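Local coordinates for trichothecene 3-O-acetyltransferase (Gibberella zeae, PDB 2RKV), which probably transfers an acetyl group from acetyl coenzyme A to the 3-hydroxyl of trichothecene mycotoxins, as a member of the BAHD acyltransferase superfamily, at residues S18-Q22 with A117-P123; D80-V84 with V136-Q140; G105-F111 with E398-I404. All blocks are in the same frame, centred on the assembly; numbering follows the deposited sequence. Where two conformers were deposited one is given.

Interaction 1: residues S18-Q22 with A117-P123; sequences SIYTQ and APRKTLP. With ZBA (12,13-Epoxytrichothec-9-ene-3,4,8,15-tetrol-4,15-diacetate-8-isovalerate), chain D.
I19 and L122 lie next to each other on the wall of the trichothecene pocket, at the point where strand 20-28 of the N-terminal BAHD domain begins and the loop 117-123 runs alongside it. I19 CD1 touches the ester oxygen O17 of the T-2 toxin at 3.5 Å, and L122 CD2 packs on C48 of its isovalerate arm at 3.9 Å. With CG1 anti to its own carbonyl carbon (chi1 -70°), I19 sends its longer branch to the toxin. Behind this apolar pair the backbones are joined by Y20 N, which donates to T121 O at 3.0 Å. R119 then stretches, extended from CG to NE, across the Y20 ring: its CD sits over the face in a CH-pi contact, and the ring and guanidinium planes are inclined by 36°. Both polar ends have partners farther out, Y20 OH on P135 O and R119 NH2 on P133 O. On the side of A117, R402 bonds to both Q22 OE1 and T121 OG1. Q22 NE2, which also bonds E113 OE1, donates to R119 O at 2.8 Å, the acceptor lying almost in the amide plane.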
loop_
_atom_site.group_PDB
_atom_site.type_symbol
_atom_site.label_atom_id
_atom_site.label_comp_id
_atom_site.label_asym_id
_atom_site.label_seq_id
_atom_site.Cartn_x
_atom_site.Cartn_y
_atom_site.Cartn_z
ATOM N N SER A 18 5.103 8.296 -9.890
ATOM C CA SER A 18 3.870 8.832 -10.494
ATOM C C SER A 18 2.585 8.519 -9.699
ATOM O O SER A 18 1.478 8.922 -10.098
ATOM C CB SER A 18 3.726 8.314 -11.932
ATOM O OG SER A 18 3.665 6.897 -11.952
ATOM N N ILE A 19 2.741 7.828 -8.575
ATOM C CA ILE A 19 1.620 7.266 -7.822
ATOM C C ILE A 19 1.479 7.921 -6.448
ATOM O O ILE A 19 2.479 8.262 -5.818
ATOM C CB ILE A 19 1.812 5.736 -7.630
ATOM C CG1 ILE A 19 1.639 4.997 -8.964
ATOM C CG2 ILE A 19 0.849 5.175 -6.583
ATOM C CD1 ILE A 19 2.044 3.520 -8.895
ATOM N N TYR A 20 0.233 8.085 -6.008
ATOM C CA TYR A 20 -0.081 8.416 -4.622
ATOM C C TYR A 20 -0.805 7.270 -3.925
ATOM O O TYR A 20 -1.805 6.747 -4.440
ATOM C CB TYR A 20 -0.926 9.688 -4.541
ATOM C CG TYR A 20 -0.093 10.941 -4.618
ATOM C CD1 TYR A 20 0.305 11.465 -5.846
ATOM C CD2 TYR A 20 0.319 11.589 -3.452
ATOM C CE1 TYR A 20 1.089 12.622 -5.913
ATOM C CE2 TYR A 20 1.096 12.749 -3.507
ATOM C CZ TYR A 20 1.483 13.251 -4.733
ATOM O OH TYR A 20 2.254 14.391 -4.778
ATOM N N THR A 21 -0.299 6.882 -2.754
ATOM C CA THR A 21 -0.974 5.904 -1.898
ATOM C C THR A 21 -2.013 6.608 -1.035
ATOM O O THR A 21 -1.675 7.548 -0.311
ATOM C CB THR A 21 0.017 5.183 -0.960
ATOM O OG1 THR A 21 1.043 4.552 -1.739
ATOM C CG2 THR A 21 -0.708 4.136 -0.099
ATOM N N GLN A 22 -3.264 6.147 -1.104
ATOM C CA GLN A 22 -4.356 6.731 -0.315
ATOM C C GLN A 22 -4.829 5.777 0.773
ATOM O O GLN A 22 -4.866 4.566 0.580
ATOM C CB GLN A 22 -5.565 7.066 -1.198
ATOM C CG GLN A 22 -5.252 7.863 -2.457
ATOM C CD GLN A 22 -6.341 7.717 -3.499
ATOM O OE1 GLN A 22 -6.996 6.671 -3.583
ATOM N NE2 GLN A 22 -6.533 8.753 -4.310
ATOM N N ALA A 117 -10.792 11.929 -1.550
ATOM C CA ALA A 117 -9.327 12.069 -1.582
ATOM C C ALA A 117 -8.904 13.397 -2.225
ATOM O O ALA A 117 -9.593 13.894 -3.121
ATOM C CB ALA A 117 -8.682 10.889 -2.312
ATOM N N PRO A 118 -7.768 13.971 -1.775
ATOM C CA PRO A 118 -7.292 15.259 -2.310
ATOM C C PRO A 118 -6.598 15.171 -3.673
ATOM O O PRO A 118 -6.390 16.200 -4.328
ATOM C CB PRO A 118 -6.299 15.726 -1.242
ATOM C CG PRO A 118 -5.767 14.467 -0.663
ATOM C CD PRO A 118 -6.882 13.456 -0.711
ATOM N N ARG A 119 -6.241 13.962 -4.093
ATOM C CA ARG A 119 -5.576 13.740 -5.375
ATOM C C ARG A 119 -5.780 12.277 -5.767
ATOM O O ARG A 119 -5.874 11.414 -4.902
ATOM C CB ARG A 119 -4.074 14.054 -5.269
ATOM C CG ARG A 119 -3.284 13.755 -6.543
ATOM C CD ARG A 119 -1.989 14.536 -6.580
ATOM N NE ARG A 119 -1.166 14.199 -7.739
ATOM C CZ ARG A 119 -0.152 14.944 -8.180
ATOM N NH1 ARG A 119 0.554 14.554 -9.230
ATOM N NH2 ARG A 119 0.147 16.089 -7.579
ATOM N N LYS A 120 -5.846 12.008 -7.067
ATOM C CA LYS A 120 -6.023 10.631 -7.539
ATOM C C LYS A 120 -4.785 9.776 -7.287
ATOM O O LYS A 120 -3.668 10.291 -7.180
ATOM C CB LYS A 120 -6.397 10.613 -9.020
ATOM C CG LYS A 120 -7.810 11.126 -9.286
ATOM C CD LYS A 120 -8.103 11.265 -10.783
ATOM C CE LYS A 120 -8.062 9.915 -11.492
ATOM N NZ LYS A 120 -9.182 9.027 -11.068
ATOM N N THR A 121 -4.997 8.466 -7.184
ATOM C CA THR A 121 -3.916 7.499 -7.046
ATOM C C THR A 121 -2.982 7.504 -8.260
ATOM O O THR A 121 -1.752 7.518 -8.118
ATOM C CB THR A 121 -4.494 6.085 -6.863
ATOM O OG1 THR A 121 -5.201 6.018 -5.618
ATOM C CG2 THR A 121 -3.382 5.047 -6.878
ATOM N N LEU A 122 -3.580 7.487 -9.448
ATOM C CA LEU A 122 -2.833 7.391 -10.688
ATOM C C LEU A 122 -2.679 8.763 -11.341
ATOM O O LEU A 122 -3.473 9.664 -11.065
ATOM C CB LEU A 122 -3.522 6.400 -11.640
ATOM C CG LEU A 122 -3.694 4.980 -11.081
ATOM C CD1 LEU A 122 -4.555 4.103 -12.002
ATOM C CD2 LEU A 122 -2.348 4.302 -10.772
ATOM N N PRO A 123 -1.643 8.929 -12.198
ATOM C CA PRO A 123 -1.413 10.191 -12.905
ATOM C C PRO A 123 -2.420 10.391 -14.040
ATOM O O PRO A 123 -2.047 10.391 -15.219
ATOM C CB PRO A 123 0.008 10.027 -13.454
ATOM C CG PRO A 123 0.156 8.560 -13.659
ATOM C CD PRO A 123 -0.608 7.923 -12.520
HETATM O O18 ZBA D . 0.346 -1.483 -10.546
HETATM C C44 ZBA D . 0.749 -0.395 -10.452
HETATM C C45 ZBA D . 1.173 0.484 -11.571
HETATM C C46 ZBA D . 0.179 1.511 -11.858
HETATM C C48 ZBA D . -1.083 0.910 -12.206
HETATM C C47 ZBA D . 0.428 2.405 -13.033
HETATM O O17 ZBA D . 0.837 0.208 -9.262
HETATM C C31 ZBA D . 0.271 -0.381 -8.081
HETATM C C30 ZBA D . 1.203 -1.353 -7.438
HETATM C C32 ZBA D . -0.131 0.760 -7.224
HETATM C C39 ZBA D . -1.189 1.651 -7.835
HETATM C C33 ZBA D . 0.420 0.975 -6.070
HETATM C C34 ZBA D . 1.466 0.120 -5.465
HETATM O O10 ZBA D . 0.750 -0.736 -4.552
HETATM C C29 ZBA D . 2.229 -0.761 -6.473
HETATM C C38 ZBA D . 3.200 0.129 -7.242
HETATM O O12 ZBA D . 3.459 -0.415 -8.527
HETATM C C40 ZBA D . 4.661 -0.353 -9.075
HETATM C C41 ZBA D . 4.642 -0.984 -10.447
HETATM O O13 ZBA D . 5.604 0.080 -8.611
HETATM C C28 ZBA D . 3.029 -1.881 -5.683
HETATM C C37 ZBA D . 3.962 -2.728 -6.571
HETATM C C35 ZBA D . 1.994 -2.710 -4.934
HETATM C C25 ZBA D . 1.489 -1.743 -3.927
HETATM C C36 ZBA D . 1.444 -3.994 -5.265
HETATM O O11 ZBA D . 2.525 -3.917 -4.367
HETATM C C27 ZBA D . 3.768 -1.242 -4.460
HETATM C C26 ZBA D . 2.762 -1.240 -3.324
HETATM O O16 ZBA D . 2.615 0.016 -2.722
HETATM O O14 ZBA D . 4.811 -2.160 -4.117
HETATM C C42 ZBA D . 5.956 -1.862 -3.516
HETATM O O15 ZBA D . 6.777 -2.682 -3.261
HETATM C C43 ZBA D . 6.027 -0.464 -3.180
HETATM O O HOH W 1 0.411 11.239 -9.696
#

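Interaction 2: residues D80-V84 with V136-Q140; sequences DVPRV and VILLQ
P82 and L139 meet at the apolar centre, with P82 CB 3.9 Å from L139 CD1. I137, two residues earlier along the strand and on the same face, also runs alongside the proline, but its tip was modelled in two positions and that contact is less certain. V84 extends the layer: with CG2 anti to the backbone N, this methyl rests on L139 CB, V84 CG2 lying 3.7 Å from it. Helix 35-52 covers the layer, with F42 and L46 on L139 and S50 on P82. R83 and L138 project from the other face of the sheet, where L138 CD2 lies against the aliphatic part of the arginine. The segments belong to parallel neighbours, strands 83-88 and 137-144, in a five-stranded mixed sheet of which 83-88 is an outermost strand. Between them L139 N donates to R83 O at 2.9 Å, and V84 CA makes a CA-H...O contact with L139 O. Toward the start of the strands the pairing opens and water takes over: one water accepts from R83 N and donates to I137 O at 2.8 Å. A second water donates to both R83 O and L139 O. At the polar edge the extended R83 chain leads away from the sheet to a salt bridge between its NH2 and E79 OE2.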
loop_
_atom_site.group_PDB
_atom_site.type_symbol
_atom_site.label_atom_id
_atom_site.label_comp_id
_atom_site.label_asym_id
_atom_site.label_seq_id
_atom_site.Cartn_x
_atom_site.Cartn_y
_atom_site.Cartn_z
ATOM N N ASP A 80 4.259 26.123 3.430
ATOM C CA ASP A 80 4.571 26.193 4.865
ATOM C C ASP A 80 4.127 24.952 5.639
ATOM O O ASP A 80 4.824 24.487 6.543
ATOM C CB ASP A 80 3.939 27.445 5.494
ATOM C CG ASP A 80 4.631 28.730 5.068
ATOM O OD1 ASP A 80 5.752 28.672 4.518
ATOM O OD2 ASP A 80 4.045 29.808 5.295
ATOM N N VAL A 81 2.956 24.434 5.277
ATOM C CA VAL A 81 2.388 23.247 5.903
ATOM C C VAL A 81 1.878 22.290 4.820
ATOM O O VAL A 81 1.644 22.716 3.680
ATOM C CB VAL A 81 1.233 23.619 6.873
ATOM C CG1 VAL A 81 1.754 24.480 8.027
ATOM C CG2 VAL A 81 0.089 24.320 6.127
ATOM N N PRO A 82 1.723 20.990 5.155
ATOM C CA PRO A 82 1.081 20.110 4.174
ATOM C C PRO A 82 -0.347 20.579 3.910
ATOM O O PRO A 82 -1.011 21.049 4.836
ATOM C CB PRO A 82 1.052 18.753 4.884
ATOM C CG PRO A 82 2.113 18.836 5.923
ATOM C CD PRO A 82 2.075 20.259 6.385
ATOM N N ARG A 83 -0.795 20.470 2.662
ATOM C CA ARG A 83 -2.137 20.918 2.278
ATOM C C ARG A 83 -3.221 19.999 2.818
ATOM O O ARG A 83 -3.169 18.780 2.608
ATOM C CB ARG A 83 -2.277 20.965 0.758
ATOM C CG ARG A 83 -1.462 22.054 0.071
ATOM C CD ARG A 83 -1.555 21.909 -1.437
ATOM N NE ARG A 83 -1.012 23.077 -2.128
ATOM C CZ ARG A 83 -1.059 23.268 -3.444
ATOM N NH1 ARG A 83 -1.624 22.364 -4.235
ATOM N NH2 ARG A 83 -0.539 24.366 -3.972
ATOM N N VAL A 84 -4.198 20.589 3.503
ATOM C CA VAL A 84 -5.442 19.887 3.831
ATOM C C VAL A 84 -6.615 20.572 3.130
ATOM O O VAL A 84 -6.703 21.802 3.090
ATOM C CB VAL A 84 -5.684 19.728 5.371
ATOM C CG1 VAL A 84 -5.926 21.063 6.047
ATOM C CG2 VAL A 84 -6.850 18.754 5.650
ATOM N N VAL A 136 4.597 16.022 -0.951
ATOM C CA VAL A 136 4.994 14.814 -0.242
ATOM C C VAL A 136 3.768 14.126 0.373
ATOM O O VAL A 136 3.596 12.906 0.243
ATOM C CB VAL A 136 6.048 15.131 0.844
ATOM C CG1 VAL A 136 6.209 13.960 1.813
ATOM C CG2 VAL A 136 7.371 15.455 0.188
ATOM N N ILE A 137 2.935 14.913 1.045
ATOM C CA ILE A 137 1.674 14.404 1.600
ATOM C C ILE A 137 0.539 15.382 1.363
ATOM O O ILE A 137 0.748 16.590 1.283
ATOM C CB ILE A 137 1.740 14.054 3.117
ATOM C CG1 ILE A 137 2.330 15.198 3.949
ATOM C CG2 ILE A 137 2.475 12.742 3.350
ATOM C CD1 ILE A 137 1.963 15.116 5.429
ATOM N N LEU A 138 -0.669 14.843 1.204
ATOM C CA LEU A 138 -1.871 15.650 1.040
ATOM C C LEU A 138 -2.962 15.059 1.910
ATOM O O LEU A 138 -3.046 13.838 2.048
ATOM C CB LEU A 138 -2.336 15.666 -0.420
ATOM C CG LEU A 138 -1.462 16.377 -1.458
ATOM C CD1 LEU A 138 -1.915 16.022 -2.862
ATOM C CD2 LEU A 138 -1.500 17.890 -1.268
ATOM N N LEU A 139 -3.794 15.920 2.496
ATOM C CA LEU A 139 -4.846 15.470 3.420
ATOM C C LEU A 139 -6.219 16.001 2.999
ATOM O O LEU A 139 -6.319 17.060 2.389
ATOM C CB LEU A 139 -4.512 15.941 4.835
ATOM C CG LEU A 139 -3.125 15.388 5.205
ATOM C CD1 LEU A 139 -2.070 16.495 5.303
ATOM C CD2 LEU A 139 -3.154 14.460 6.404
ATOM N N GLN A 140 -7.269 15.251 3.323
ATOM C CA GLN A 140 -8.633 15.716 3.108
ATOM C C GLN A 140 -9.494 15.323 4.298
ATOM O O GLN A 140 -9.486 14.161 4.731
ATOM C CB GLN A 140 -9.209 15.169 1.795
ATOM C CG GLN A 140 -10.586 15.759 1.425
ATOM C CD GLN A 140 -10.823 15.783 -0.069
ATOM O OE1 GLN A 140 -9.961 16.211 -0.834
ATOM N NE2 GLN A 140 -12.005 15.328 -0.493
HETATM O O HOH W 2 1.069 19.317 0.825
HETATM O O HOH W 3 -4.848 18.328 0.271
#

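Interaction 3: residues G105-F111 with E398-I404; sequences GYPMAMF and ETVRRPI
R401 reaches from the edge strand 399-401 of the five-stranded sheet into the loop between helices 98-104 and 113-116; its aliphatic part packs on F111 and its guanidinium binds backbone oxygens. R401 CB lies over one face of the F111 ring, 3.9 Å from its centroid, in a CH-pi contact. R401 CG follows across the rim of the same ring, 3.7 Å from F111 CE2. The chain then bends at chi2 (-66°) and again at chi3, which carries CD past the phenylalanine toward the backbone of Y106. R401 NE donates to a lone pair of Y106 O at 3.0 Å, nearly straight and within the guanidinium plane. At the tip, NH2 adds a weak bond to the same oxygen. The arginine is thus held mainly by Y106 O, just past the Schellman motif at G105 that ends helix 98-104, with a further weak bond from NH2 to G105 O.

Beyond the arginine, T399 CB sits over one face of the Y106 ring in a CH-pi contact, 4.1 Å from the centroid. Y106 OH donates to E398 OE2 at 2.6 Å, on the anti side of a carboxylate standing at 80° to the ring. That same oxygen forms a salt bridge with R102, which would be expected to favour the ionised form of the carboxylate.

Toward the other end, the 3-10 turn 108-110 presents M108, whose CG packs against I404 CB at 3.7 Å. Its extended chain, CG anti to the backbone N (chi1 -156°), continues past R402 and brings CE to P403 O. The last link is I404 N donating to F111 O at 2.9 Å.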
loop_
_atom_site.group_PDB
_atom_site.type_symbol
_atom_site.label_atom_id
_atom_site.label_comp_id
_atom_site.label_asym_id
_atom_site.label_seq_id
_atom_site.Cartn_x
_atom_site.Cartn_y
_atom_site.Cartn_z
ATOM N N GLY A 105 -21.412 -2.270 5.364
ATOM C CA GLY A 105 -20.148 -2.817 5.865
ATOM C C GLY A 105 -18.900 -2.133 5.327
ATOM O O GLY A 105 -17.862 -2.772 5.136
ATOM N N TYR A 106 -18.995 -0.819 5.104
ATOM C CA TYR A 106 -17.858 -0.001 4.652
ATOM C C TYR A 106 -17.232 -0.472 3.323
ATOM O O TYR A 106 -16.028 -0.753 3.251
ATOM C CB TYR A 106 -16.790 0.116 5.760
ATOM C CG TYR A 106 -17.358 0.240 7.155
ATOM C CD1 TYR A 106 -17.436 -0.875 7.996
ATOM C CD2 TYR A 106 -17.841 1.463 7.637
ATOM C CE1 TYR A 106 -17.965 -0.781 9.275
ATOM C CE2 TYR A 106 -18.368 1.572 8.927
ATOM C CZ TYR A 106 -18.436 0.438 9.734
ATOM O OH TYR A 106 -18.945 0.503 11.010
ATOM N N PRO A 107 -18.036 -0.515 2.244
ATOM C CA PRO A 107 -17.509 -0.969 0.957
ATOM C C PRO A 107 -16.559 0.028 0.308
ATOM O O PRO A 107 -16.674 1.240 0.529
ATOM C CB PRO A 107 -18.771 -1.123 0.095
ATOM C CG PRO A 107 -19.717 -0.152 0.661
ATOM C CD PRO A 107 -19.457 -0.134 2.147
ATOM N N MET A 108 -15.642 -0.492 -0.507
ATOM C CA MET A 108 -14.686 0.347 -1.220
ATOM C C MET A 108 -15.381 1.396 -2.087
ATOM O O MET A 108 -14.898 2.524 -2.221
ATOM C CB MET A 108 -13.770 -0.512 -2.084
ATOM C CG MET A 108 -12.435 0.143 -2.383
ATOM S SD MET A 108 -11.422 -0.970 -3.351
ATOM C CE MET A 108 -9.777 -0.280 -3.098
ATOM N N ALA A 109 -16.522 1.016 -2.662
ATOM C CA ALA A 109 -17.282 1.903 -3.542
ATOM C C ALA A 109 -17.757 3.183 -2.842
ATOM O O ALA A 109 -18.014 4.191 -3.508
ATOM C CB ALA A 109 -18.468 1.150 -4.161
ATOM N N MET A 110 -17.885 3.139 -1.515
ATOM C CA MET A 110 -18.292 4.325 -0.743
ATOM C C MET A 110 -17.123 5.234 -0.348
ATOM O O MET A 110 -17.329 6.274 0.291
ATOM C CB MET A 110 -19.101 3.923 0.494
ATOM C CG MET A 110 -20.541 3.509 0.174
ATOM S SD MET A 110 -21.435 3.026 1.651
ATOM C CE MET A 110 -22.950 2.426 0.902
ATOM N N PHE A 111 -15.910 4.832 -0.725
ATOM C CA PHE A 111 -14.717 5.662 -0.543
ATOM C C PHE A 111 -14.193 6.041 -1.926
ATOM O O PHE A 111 -13.124 5.595 -2.353
ATOM C CB PHE A 111 -13.632 4.914 0.259
ATOM C CG PHE A 111 -14.013 4.587 1.669
ATOM C CD1 PHE A 111 -13.648 5.435 2.721
ATOM C CD2 PHE A 111 -14.723 3.421 1.962
ATOM C CE1 PHE A 111 -13.986 5.124 4.044
ATOM C CE2 PHE A 111 -15.071 3.103 3.275
ATOM C CZ PHE A 111 -14.698 3.952 4.322
ATOM N N GLU A 398 -13.514 3.962 13.196
ATOM C CA GLU A 398 -14.537 2.930 13.098
ATOM C C GLU A 398 -14.164 1.920 12.013
ATOM O O GLU A 398 -14.468 0.720 12.128
ATOM C CB GLU A 398 -15.894 3.581 12.814
ATOM C CG GLU A 398 -17.027 2.609 12.609
ATOM C CD GLU A 398 -18.386 3.284 12.694
ATOM O OE1 GLU A 398 -18.563 4.181 13.546
ATOM O OE2 GLU A 398 -19.277 2.910 11.908
ATOM N N THR A 399 -13.508 2.419 10.965
ATOM C CA THR A 399 -12.894 1.581 9.940
ATOM C C THR A 399 -11.713 2.304 9.291
ATOM O O THR A 399 -11.579 3.529 9.401
ATOM C CB THR A 399 -13.901 1.098 8.851
ATOM O OG1 THR A 399 -13.319 0.012 8.108
ATOM C CG2 THR A 399 -14.282 2.233 7.877
ATOM N N VAL A 400 -10.867 1.526 8.619
ATOM C CA VAL A 400 -9.697 2.036 7.911
ATOM C C VAL A 400 -9.694 1.349 6.553
ATOM O O VAL A 400 -9.463 0.143 6.465
ATOM C CB VAL A 400 -8.385 1.708 8.659
ATOM C CG1 VAL A 400 -7.185 2.245 7.895
ATOM C CG2 VAL A 400 -8.430 2.257 10.095
ATOM N N ARG A 401 -9.988 2.108 5.505
ATOM C CA ARG A 401 -10.201 1.548 4.169
ATOM C C ARG A 401 -9.470 2.328 3.082
ATOM O O ARG A 401 -9.357 3.559 3.150
ATOM C CB ARG A 401 -11.699 1.529 3.816
ATOM C CG ARG A 401 -12.615 0.806 4.803
ATOM C CD ARG A 401 -12.335 -0.702 4.858
ATOM N NE ARG A 401 -13.584 -1.465 4.857
ATOM C CZ ARG A 401 -13.802 -2.583 5.546
ATOM N NH1 ARG A 401 -12.872 -3.088 6.355
ATOM N NH2 ARG A 401 -14.979 -3.195 5.438
ATOM N N ARG A 402 -8.978 1.605 2.076
ATOM C CA ARG A 402 -8.398 2.240 0.911
ATOM C C ARG A 402 -9.491 2.738 -0.038
ATOM O O ARG A 402 -10.408 1.972 -0.387
ATOM C CB ARG A 402 -7.481 1.279 0.150
ATOM C CG ARG A 402 -6.490 2.048 -0.690
ATOM C CD ARG A 402 -6.127 1.417 -2.029
ATOM N NE ARG A 402 -5.088 2.243 -2.650
ATOM C CZ ARG A 402 -5.315 3.418 -3.248
ATOM N NH1 ARG A 402 -6.552 3.899 -3.354
ATOM N NH2 ARG A 402 -4.300 4.116 -3.745
ATOM N N PRO A 403 -9.394 4.009 -0.482
ATOM C CA PRO A 403 -10.302 4.477 -1.544
ATOM C C PRO A 403 -10.281 3.648 -2.831
ATOM O O PRO A 403 -9.237 3.128 -3.250
ATOM C CB PRO A 403 -9.796 5.901 -1.832
ATOM C CG PRO A 403 -9.261 6.350 -0.488
ATOM C CD PRO A 403 -8.515 5.099 -0.018
ATOM N N ILE A 404 -11.447 3.538 -3.452
ATOM C CA ILE A 404 -11.549 2.945 -4.778
ATOM C C ILE A 404 -10.936 3.881 -5.829
ATOM O O ILE A 404 -11.040 5.110 -5.728
ATOM C CB ILE A 404 -13.026 2.590 -5.126
ATOM C CG1 ILE A 404 -13.093 1.600 -6.293
ATOM C CG2 ILE A 404 -13.869 3.848 -5.388
ATOM C CD1 ILE A 404 -14.453 0.913 -6.436
#

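All three contacts reach the same five-stranded mixed sheet, whose order is 83-88, 137-144, 147-155, 20-28, 399-401. Interaction 2 joins the first two strands, interaction 3 joins the loop 105-111 to the edge strand 399-401, and interaction 1 involves the strand next to it. Centres of interactions 1 and 2 are about 13 Å apart, those of 1 and 3 about 16 Å, and those of 2 and 3 about 21 Å. Along the chain the segments come as 18-22, 80-84, 105-111, 117-123, 136-140 and, much later, 398-404. The loop of interaction 1, which helps wall the toxin pocket, reaches strand 137-144 on one side and segment 398-404 on the other.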